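Putative polysaccharide biosynthesis protein with aminopeptidase-like domain (Clostridium acetobutylicum, PDB 3K9T) probably takes part in the biosynthesis of modified polysaccharides, binding one zinc ion per subunit of a homotrimer, and is not expected to act as a peptidase. Local coordinates at residues Ile232-Leu235 and Ser236-Asp240; Leu396-Asp400 and Gly401-Leu405; Ile9-Ser12 and Ser13-Gly17. All coordinates share one frame; numbering follows the deposited sequence.

Contact 1 of 3, residues Ile232-Leu235 and Ser236-Asp240; sequences ITWL and SRNED
Asn238 folds back over the indole of Trp234, and the course of its side chain shows how an asparagine can close the last turn of a helix. CB lies above the six-membered ring, 3.9 Å from the ring centroid and 14° off the normal, a CH-pi contact. CG, placed opposite the backbone carbonyl carbon (chi1 -67°), carries the amide across toward the pyrrole side, 3.6 Å from Trp234 CE2. Amide and ring planes, 25° apart, are stacked. OD1 stays 4.1 Å from Trp234 NE1. ND2 sits over the indole near its rim and donates to Trp234 O, 2.7 Å away. It also lies 3.0 Å from Trp234 NE1, a meeting of two donors and not a hydrogen bond; NE1 bonds weakly to Glu171. Trp234 O is gripped twice, since Arg237 N reaches it from the opposite face of the carbonyl plane.

Ser236 N still bonds to Ile232 O, four residues back, whereas Asn238 N bonds to Leu235 O, three back. Ser236 OG turns onto its own helix and donates to Thr233 O at 2.8 Å. Thr233 and Arg237 run side by side, and Thr233 CG2 lies 3.6 Å from Arg237 CD; the guanidinium continues to the hydroxyl of Tyr169, whose ring meets that of Trp234 nearly at right angles. Trp234 packs on strand 219-225, and Glu239 forms a salt bridge with Lys365 of the second subunit.

The change from four-residue to three-residue bonding is characteristic of a helix C-terminus, here that of helix 229-237, packed against the mixed sheet of the aminopeptidase-like domain.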
ATOM      1  N   ILE A 232      14.811 -10.899  31.413  1.00 24.30           N
ATOM      2  CA  ILE A 232      13.804 -11.852  31.946  1.00 23.93           C
ATOM      3  C   ILE A 232      13.708 -11.678  33.466  1.00 22.71           C
ATOM      4  O   ILE A 232      12.623 -11.535  34.003  1.00 21.62           O
ATOM      5  CB  ILE A 232      14.123 -13.326  31.566  1.00 24.08           C
ATOM      6  CG1 ILE A 232      14.107 -13.496  30.037  1.00 23.05           C
ATOM      7  CG2 ILE A 232      13.088 -14.294  32.198  1.00 20.67           C
ATOM      8  CD1 ILE A 232      14.601 -14.861  29.544  1.00 26.87           C
ATOM      9  N   THR A 233      14.856 -11.624  34.146  1.00 22.80           N
ATOM     10  CA  THR A 233      14.873 -11.367  35.580  1.00 22.95           C
ATOM     11  C   THR A 233      14.175 -10.065  35.958  1.00 23.50           C
ATOM     12  O   THR A 233      13.377 -10.031  36.909  1.00 24.33           O
ATOM     13  CB  THR A 233      16.295 -11.349  36.119  1.00 24.35           C
ATOM     14  OG1 THR A 233      16.901 -12.621  35.842  1.00 20.58           O
ATOM     15  CG2 THR A 233      16.311 -11.053  37.649  1.00 17.70           C
ATOM     16  N   TRP A 234      14.453  -9.004  35.208  1.00 21.31           N
ATOM     17  CA  TRP A 234      13.856  -7.730  35.512  1.00 21.39           C
ATOM     18  C   TRP A 234      12.350  -7.775  35.321  1.00 23.66           C
ATOM     19  O   TRP A 234      11.604  -7.316  36.186  1.00 21.65           O
ATOM     20  CB  TRP A 234      14.462  -6.609  34.682  1.00 22.42           C
ATOM     21  CG  TRP A 234      13.904  -5.295  35.068  1.00 21.12           C
ATOM     22  CD1 TRP A 234      14.316  -4.486  36.107  1.00 27.63           C
ATOM     23  CD2 TRP A 234      12.802  -4.649  34.468  1.00 22.62           C
ATOM     24  NE1 TRP A 234      13.533  -3.363  36.170  1.00 24.81           N
ATOM     25  CE2 TRP A 234      12.580  -3.442  35.189  1.00 24.10           C
ATOM     26  CE3 TRP A 234      11.951  -4.979  33.410  1.00 21.42           C
ATOM     27  CZ2 TRP A 234      11.558  -2.554  34.862  1.00 19.49           C
ATOM     28  CZ3 TRP A 234      10.931  -4.089  33.079  1.00 27.40           C
ATOM     29  CH2 TRP A 234      10.750  -2.890  33.805  1.00 28.26           C
ATOM     30  N   LEU A 235      11.906  -8.324  34.186  1.00 26.80           N
ATOM     31  CA  LEU A 235      10.467  -8.442  33.899  1.00 25.42           C
ATOM     32  C   LEU A 235       9.780  -9.280  34.995  1.00 25.86           C
ATOM     33  O   LEU A 235       8.678  -8.955  35.433  1.00 24.16           O
ATOM     34  CB  LEU A 235      10.214  -9.019  32.488  1.00 22.30           C
ATOM     35  CG  LEU A 235      10.495  -8.067  31.330  1.00 18.97           C
ATOM     36  CD1 LEU A 235      10.524  -8.747  29.961  1.00 17.07           C
ATOM     37  CD2 LEU A 235       9.475  -6.933  31.347  1.00 23.11           C
ATOM     38  N   SER A 236      10.456 -10.320  35.474  1.00 27.66           N
ATOM     39  CA  SER A 236       9.846 -11.210  36.470  1.00 29.92           C
ATOM     40  C   SER A 236       9.690 -10.479  37.799  1.00 29.44           C
ATOM     41  O   SER A 236       8.879 -10.849  38.617  1.00 26.97           O
ATOM     42  CB  SER A 236      10.650 -12.526  36.663  1.00 29.18           C
ATOM     43  OG  SER A 236      11.829 -12.349  37.445  1.00 33.04           O
ATOM     44  N   ARG A 237      10.470  -9.432  37.995  1.00 30.63           N
ATOM     45  CA  ARG A 237      10.428  -8.686  39.240  1.00 30.56           C
ATOM     46  C   ARG A 237       9.645  -7.388  39.136  1.00 29.14           C
ATOM     47  O   ARG A 237       9.525  -6.684  40.128  1.00 30.52           O
ATOM     48  CB  ARG A 237      11.872  -8.437  39.713  1.00 30.05           C
ATOM     49  CG  ARG A 237      12.551  -9.737  40.202  1.00 31.18           C
ATOM     50  CD  ARG A 237      14.060  -9.727  40.076  1.00 30.25           C
ATOM     51  NE  ARG A 237      14.634  -8.627  40.825  1.00 31.48           N
ATOM     52  CZ  ARG A 237      14.862  -8.625  42.132  1.00 33.27           C
ATOM     53  NH1 ARG A 237      14.565  -9.685  42.885  1.00 38.95           N
ATOM     54  NH2 ARG A 237      15.376  -7.543  42.695  1.00 27.56           N
ATOM     55  N   ASN A 238       9.071  -7.090  37.969  1.00 26.87           N
ATOM     56  CA  ASN A 238       8.418  -5.800  37.758  1.00 26.19           C
ATOM     57  C   ASN A 238       7.117  -5.873  36.944  1.00 27.78           C
ATOM     58  O   ASN A 238       6.786  -4.952  36.181  1.00 30.49           O
ATOM     59  CB  ASN A 238       9.436  -4.854  37.092  1.00 27.78           C
ATOM     60  CG  ASN A 238      10.594  -4.506  38.007  1.00 24.30           C
ATOM     61  OD1 ASN A 238      10.443  -3.690  38.898  1.00 25.46           O
ATOM     62  ND2 ASN A 238      11.763  -5.109  37.773  1.00 29.93           N
ATOM     63  N   GLU A 239       6.373  -6.968  37.076  1.00 29.06           N
ATOM     64  CA  GLU A 239       5.129  -7.115  36.299  1.00 30.49           C
ATOM     65  C   GLU A 239       4.170  -5.954  36.574  1.00 30.87           C
ATOM     66  O   GLU A 239       3.519  -5.459  35.659  1.00 31.23           O
ATOM     67  CB  GLU A 239       4.451  -8.475  36.522  1.00 29.48           C
ATOM     68  CG  GLU A 239       5.257  -9.650  36.010  1.00 27.98           C
ATOM     69  CD  GLU A 239       4.441 -10.935  35.944  1.00 36.99           C
ATOM     70  OE1 GLU A 239       3.652 -11.110  34.987  1.00 38.57           O
ATOM     71  OE2 GLU A 239       4.612 -11.789  36.835  1.00 40.22           O
ATOM     72  N   ASP A 240       4.134  -5.514  37.828  1.00 31.60           N
ATOM     73  CA  ASP A 240       3.333  -4.367  38.266  1.00 35.32           C
ATOM     74  C   ASP A 240       3.613  -3.065  37.510  1.00 36.13           C
ATOM     75  O   ASP A 240       2.735  -2.230  37.392  1.00 38.74           O
ATOM     76  CB  ASP A 240       3.574  -4.108  39.763  1.00 38.69           C
ATOM     77  CG  ASP A 240       5.067  -3.926  40.109  1.00 42.74           C
ATOM     78  OD1 ASP A 240       5.849  -4.858  39.850  1.00 57.16           O
ATOM     79  OD2 ASP A 240       5.451  -2.871  40.657  1.00 54.10           O
TER

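Contact 2 of 3, residues Leu396-Asp400 and Gly401-Leu405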
ATOM      1  N   LEU A 396      -2.994  24.374  12.016  1.00 16.17           N
ATOM      2  CA  LEU A 396      -4.365  24.864  12.166  1.00 16.65           C
ATOM      3  C   LEU A 396      -5.338  23.928  11.487  1.00 11.36           C
ATOM      4  O   LEU A 396      -6.412  23.628  12.019  1.00 28.63           O
ATOM      5  CB  LEU A 396      -4.518  26.273  11.588  1.00 15.87           C
ATOM      6  CG  LEU A 396      -3.801  27.371  12.395  1.00 28.42           C
ATOM      7  CD1 LEU A 396      -3.576  28.614  11.573  1.00  6.66           C
ATOM      8  CD2 LEU A 396      -4.632  27.691  13.633  1.00 10.72           C
ATOM      9  N   ASN A 397      -4.939  23.436  10.328  1.00 19.27           N
ATOM     10  CA  ASN A 397      -5.842  22.694   9.504  1.00 14.16           C
ATOM     11  C   ASN A 397      -6.120  21.315  10.062  1.00 15.60           C
ATOM     12  O   ASN A 397      -7.264  20.850  10.044  1.00 19.01           O
ATOM     13  CB  ASN A 397      -5.332  22.640   8.070  1.00 15.82           C
ATOM     14  CG  ASN A 397      -6.174  21.758   7.213  1.00 25.41           C
ATOM     15  OD1 ASN A 397      -5.939  20.562   7.180  1.00 12.03           O
ATOM     16  ND2 ASN A 397      -7.182  22.329   6.535  1.00 11.34           N
HETATM   17  N   MSE A 398      -5.090  20.682  10.594  1.00 23.41           N
HETATM   18  CA  MSE A 398      -5.243  19.332  11.123  1.00 15.66           C
HETATM   19  C   MSE A 398      -5.496  19.227  12.631  1.00 23.08           C
HETATM   20  O   MSE A 398      -5.705  18.133  13.108  1.00 16.83           O
HETATM   21  CB  MSE A 398      -4.023  18.500  10.763  1.00 13.21           C
HETATM   22  CG  MSE A 398      -3.968  18.153   9.272  1.00 22.21           C
HETATM   23 SE   MSE A 398      -2.363  17.168   8.869  0.75 10.00          SE
HETATM   24  CE  MSE A 398      -2.893  15.440   9.646  1.00 13.87           C
ATOM     25  N   SER A 399      -5.478  20.321  13.386  1.00 24.53           N
ATOM     26  CA  SER A 399      -5.724  20.227  14.819  1.00 16.59           C
ATOM     27  C   SER A 399      -7.217  20.171  15.145  1.00 22.38           C
ATOM     28  O   SER A 399      -7.823  21.137  15.637  1.00 12.45           O
ATOM     29  CB  SER A 399      -5.009  21.343  15.574  1.00 19.24           C
ATOM     30  OG  SER A 399      -3.614  21.130  15.521  1.00 22.93           O
ATOM     31  N   ASP A 400      -7.820  19.023  14.867  1.00 22.19           N
ATOM     32  CA  ASP A 400      -9.245  18.813  15.195  1.00 24.35           C
ATOM     33  C   ASP A 400      -9.441  18.110  16.528  1.00 20.74           C
ATOM     34  O   ASP A 400     -10.553  17.765  16.880  1.00 41.47           O
ATOM     35  CB  ASP A 400      -9.949  18.018  14.089  1.00 25.29           C
ATOM     36  CG  ASP A 400      -9.242  16.718  13.728  1.00 24.33           C
ATOM     37  OD1 ASP A 400      -8.226  16.353  14.375  1.00 18.34           O
ATOM     38  OD2 ASP A 400      -9.727  16.072  12.772  1.00 33.89           O
ATOM     39  N   GLY A 401      -8.339  17.875  17.240  1.00 22.49           N
ATOM     40  CA  GLY A 401      -8.355  17.155  18.486  1.00 19.70           C
ATOM     41  C   GLY A 401      -7.902  15.715  18.329  1.00 13.44           C
ATOM     42  O   GLY A 401      -7.601  15.068  19.306  1.00 36.48           O
ATOM     43  N   LYS A 402      -7.832  15.226  17.104  1.00 43.14           N
ATOM     44  CA  LYS A 402      -7.450  13.851  16.862  1.00 26.05           C
ATOM     45  C   LYS A 402      -6.022  13.698  16.339  1.00 21.46           C
ATOM     46  O   LYS A 402      -5.459  12.637  16.432  1.00 39.65           O
ATOM     47  CB  LYS A 402      -8.466  13.220  15.902  1.00 25.81           C
ATOM     48  CG  LYS A 402      -9.836  12.984  16.583  1.00 46.87           C
ATOM     49  CD  LYS A 402     -10.928  12.495  15.599  1.00 66.04           C
ATOM     50  CE  LYS A 402     -12.002  13.554  15.339  1.00 69.16           C
ATOM     51  NZ  LYS A 402     -12.627  13.434  13.990  1.00 50.19           N
ATOM     52  N   ASN A 403      -5.438  14.753  15.784  1.00 39.44           N
ATOM     53  CA  ASN A 403      -4.095  14.663  15.230  1.00 19.97           C
ATOM     54  C   ASN A 403      -2.981  15.211  16.126  1.00 21.67           C
ATOM     55  O   ASN A 403      -3.046  16.338  16.581  1.00 17.92           O
ATOM     56  CB  ASN A 403      -4.035  15.394  13.909  1.00 41.92           C
ATOM     57  CG  ASN A 403      -4.947  14.793  12.876  1.00 34.70           C
ATOM     58  OD1 ASN A 403      -4.735  13.686  12.360  1.00 32.73           O
ATOM     59  ND2 ASN A 403      -5.962  15.533  12.549  1.00 29.73           N
ATOM     60  N   SER A 404      -1.948  14.395  16.321  1.00 15.92           N
ATOM     61  CA  SER A 404      -0.754  14.748  17.091  1.00 23.34           C
ATOM     62  C   SER A 404       0.150  15.553  16.176  1.00 27.41           C
ATOM     63  O   SER A 404      -0.031  15.564  14.968  1.00 27.45           O
ATOM     64  CB  SER A 404      -0.008  13.471  17.545  1.00 20.94           C
ATOM     65  OG  SER A 404       0.562  12.725  16.438  1.00 21.71           O
ATOM     66  N   LEU A 405       1.134  16.221  16.745  1.00 23.95           N
ATOM     67  CA  LEU A 405       2.102  16.948  15.939  1.00 15.62           C
ATOM     68  C   LEU A 405       2.892  16.003  15.003  1.00 21.09           C
ATOM     69  O   LEU A 405       3.281  16.396  13.896  1.00 27.28           O
ATOM     70  CB  LEU A 405       3.076  17.730  16.839  1.00 18.90           C
ATOM     71  CG  LEU A 405       2.531  18.848  17.712  1.00 19.29           C
ATOM     72  CD1 LEU A 405       3.694  19.609  18.303  1.00  9.98           C
ATOM     73  CD2 LEU A 405       1.656  19.787  16.894  1.00 18.08           C
TER
HETATM   74  O   HOH W   1      -2.499  18.984  17.147  1.00 17.03           O
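The backbone leaves helix 389-398 through an inverse gamma turn centred on Ser399, with Asp400 N bonded to Met398 O, and bends again at Gly401, whose positive phi of 101° suits glycine. Asn403 reaches back across this bend: its ND2 lies 2.7 Å from Met398 O and donates in the carbonyl plane, on a lone pair. The last helical carbonyl thus accepts from both a backbone and a side-chain N-H.

The selenomethionine Met398 bends at its third torsion and brings CE across to the same amide, Met398 CE 3.7 Å from Asn403 OD1. Asp400 has CG between its backbone N and carbonyl carbon (chi1 52°), which turns the carboxylate forward along the chain; OD1 takes the N-H of Lys402 at 3.0 Å from above the carboxylate plane. The planes of the carboxylate and the Asn403 amide are nearly parallel, 7° apart. A water also joins Ser399 OG to Asn403 O, while Ser399 OG bonds to Val395 O as well.

Beyond the bend, Ser404 N-caps helix 405-412 by bonding to Asp407 N. The turn links helix 389-398, through the weakly bonded strand 403-404, to helix 405-412 within the permutated winged helix-turn-helix domain.

Contact 3 of 3, residues Ile9-Ser12 and Ser13-Gly17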
ATOM      1  N   ILE A   9      22.377  18.554  22.527  1.00 33.49           N
ATOM      2  CA  ILE A   9      22.511  18.116  21.150  1.00 32.86           C
ATOM      3  C   ILE A   9      23.628  18.935  20.507  1.00 33.92           C
ATOM      4  O   ILE A   9      24.497  18.375  19.831  1.00 34.71           O
ATOM      5  CB  ILE A   9      21.195  18.247  20.356  1.00 32.99           C
ATOM      6  CG1 ILE A   9      20.161  17.255  20.892  1.00 31.31           C
ATOM      7  CG2 ILE A   9      21.448  18.004  18.900  1.00 24.26           C
ATOM      8  CD1 ILE A   9      18.696  17.519  20.447  1.00 28.60           C
ATOM      9  N   GLN A  10      23.649  20.246  20.756  1.00 32.72           N
ATOM     10  CA  GLN A  10      24.681  21.108  20.155  1.00 32.91           C
ATOM     11  C   GLN A  10      26.093  20.815  20.639  1.00 32.83           C
ATOM     12  O   GLN A  10      27.049  21.139  19.947  1.00 34.01           O
ATOM     13  CB  GLN A  10      24.368  22.574  20.386  1.00 33.48           C
ATOM     14  CG  GLN A  10      23.196  23.100  19.527  1.00 41.71           C
ATOM     15  CD  GLN A  10      22.444  24.281  20.185  1.00 49.45           C
ATOM     16  OE1 GLN A  10      22.904  24.871  21.176  1.00 52.32           O
ATOM     17  NE2 GLN A  10      21.269  24.599  19.647  1.00 55.05           N
ATOM     18  N   ASN A  11      26.245  20.203  21.811  1.00 31.10           N
ATOM     19  CA  ASN A  11      27.583  19.889  22.318  1.00 32.32           C
ATOM     20  C   ASN A  11      27.959  18.414  22.175  1.00 30.87           C
ATOM     21  O   ASN A  11      28.869  17.893  22.851  1.00 30.59           O
ATOM     22  CB  ASN A  11      27.708  20.302  23.785  1.00 31.18           C
ATOM     23  CG  ASN A  11      29.139  20.428  24.206  1.00 32.24           C
ATOM     24  OD1 ASN A  11      29.976  20.910  23.434  1.00 45.78           O
ATOM     25  ND2 ASN A  11      29.451  19.970  25.407  1.00 27.69           N
ATOM     26  N   SER A  12      27.279  17.758  21.255  1.00 30.27           N
ATOM     27  CA  SER A  12      27.365  16.314  21.137  1.00 31.65           C
ATOM     28  C   SER A  12      28.746  15.824  20.712  1.00 31.62           C
ATOM     29  O   SER A  12      29.152  14.720  21.089  1.00 29.62           O
ATOM     30  CB  SER A  12      26.273  15.795  20.207  1.00 29.76           C
ATOM     31  OG  SER A  12      26.573  16.150  18.892  1.00 37.70           O
ATOM     32  N   SER A  13      29.466  16.644  19.956  1.00 31.13           N
ATOM     33  CA  SER A  13      30.809  16.300  19.600  1.00 33.64           C
ATOM     34  C   SER A  13      31.659  16.078  20.832  1.00 34.10           C
ATOM     35  O   SER A  13      32.313  15.048  20.965  1.00 38.46           O
ATOM     36  CB  SER A  13      31.448  17.400  18.782  1.00 36.71           C
ATOM     37  OG  SER A  13      32.852  17.293  18.906  1.00 47.92           O
ATOM     38  N   GLU A  14      31.673  17.055  21.724  1.00 32.72           N
ATOM     39  CA  GLU A  14      32.399  16.910  22.969  1.00 31.82           C
ATOM     40  C   GLU A  14      31.890  15.691  23.781  1.00 29.91           C
ATOM     41  O   GLU A  14      32.681  14.916  24.312  1.00 28.38           O
ATOM     42  CB  GLU A  14      32.248  18.201  23.763  1.00 33.67           C
ATOM     43  CG  GLU A  14      32.953  18.244  25.120  1.00 37.50           C
ATOM     44  CD  GLU A  14      32.682  19.553  25.847  1.00 41.27           C
ATOM     45  OE1 GLU A  14      33.164  20.626  25.404  1.00 44.75           O
ATOM     46  OE2 GLU A  14      31.962  19.495  26.861  1.00 49.97           O
ATOM     47  N   THR A  15      30.573  15.513  23.871  1.00 27.62           N
ATOM     48  CA  THR A  15      30.024  14.365  24.608  1.00 28.26           C
ATOM     49  C   THR A  15      30.414  13.022  23.969  1.00 27.34           C
ATOM     50  O   THR A  15      30.630  12.057  24.682  1.00 23.83           O
ATOM     51  CB  THR A  15      28.500  14.467  24.732  1.00 27.70           C
ATOM     52  OG1 THR A  15      28.192  15.763  25.268  1.00 33.77           O
ATOM     53  CG2 THR A  15      27.919  13.342  25.627  1.00 25.14           C
ATOM     54  N   GLY A  16      30.511  12.957  22.635  1.00 26.53           N
ATOM     55  CA  GLY A  16      30.961  11.724  21.969  1.00 25.43           C
ATOM     56  C   GLY A  16      32.343  11.302  22.493  1.00 25.64           C
ATOM     57  O   GLY A  16      32.658  10.114  22.694  1.00 24.19           O
ATOM     58  N   GLY A  17      33.172  12.299  22.733  1.00 25.41           N
ATOM     59  CA  GLY A  17      34.467  12.069  23.325  1.00 25.78           C
ATOM     60  C   GLY A  17      34.404  11.518  24.726  1.00 24.05           C
ATOM     61  O   GLY A  17      35.155  10.608  25.038  1.00 24.59           O
TER
HETATM   62  O   HOH W   2      29.414  19.759  18.782  1.00 32.67           O
HETATM   63  O   HOH W   3      31.050  19.936  20.881  1.00 49.93           O
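Asn11 and Glu14 make the outer side-chain bond of this helix start. Asn11 ND2 donates to Glu14 OE2 at 2.9 Å, with an N-H...O angle of 156°. The oxygen lies in the plane of the asparagine amide, yet the donor approaches it from above the carboxylate, the two flat groups standing 87° apart. Both chains reach this meeting from extended first torsions: CG of Glu14 is trans to its backbone N (chi1 -180°), and the chain stays stretched beyond it. The asparagine amide also rests against the aliphatic root of Glu14, Asn11 OD1 3.6 Å from Glu14 CB.

The other end of that amide is fixed by a water, which donates to Asn11 OD1 and accepts from Glu14 N. Although Asn11 occupies the N-cap position, its side chain makes no direct capping bond; water takes that place at Glu14 N. A second water receives a hydrogen bond from Ser13 N, weakly, and donates to Gln10 O.

This is the junction where helix 5-10 ends and helix 12-26 begins, within the aminopeptidase-like region. Asn11 is both the first residue to depart from helical angles and the N-cap residue, by position, of what follows, so the two helices are joined with almost no loop.

Further in, the backbone of the new helix takes over. Thr15 N bonds to Asn11 O at 3.1 Å, nearly straight, and Gly16 N bonds to Ser12 O at 2.7 Å. Behind the junction, Ser12 N returns to Ile9 O, and Ser12 OG adds a weak bond to that same carbonyl. Helix 336-355 touches both helices: Ile9 packs on Lys344, Leu347 and Glu348, and Thr15 on Tyr343.

How the contacts relate
All three contacts are local and sit where helices end or start, but their settings differ. Contact 1 is the buried one, closing helix 229-237 with an aromatic face and an amide beside a subunit interface. Contacts 2 and 3 are only partly buried, join one helix to the next, and add water bridges to their direct bonds, where contact 1 adds ring packing. In contact 2 an amide holds a departing carbonyl; in contact 3 an amide grips a carboxylate at a helix start. No two share a helix or touch: contacts 1 and 3 lie on opposite sides of the chain's centre, their own centres about 34 Å apart, while contact 2 belongs to the winged helix-turn-helix domain.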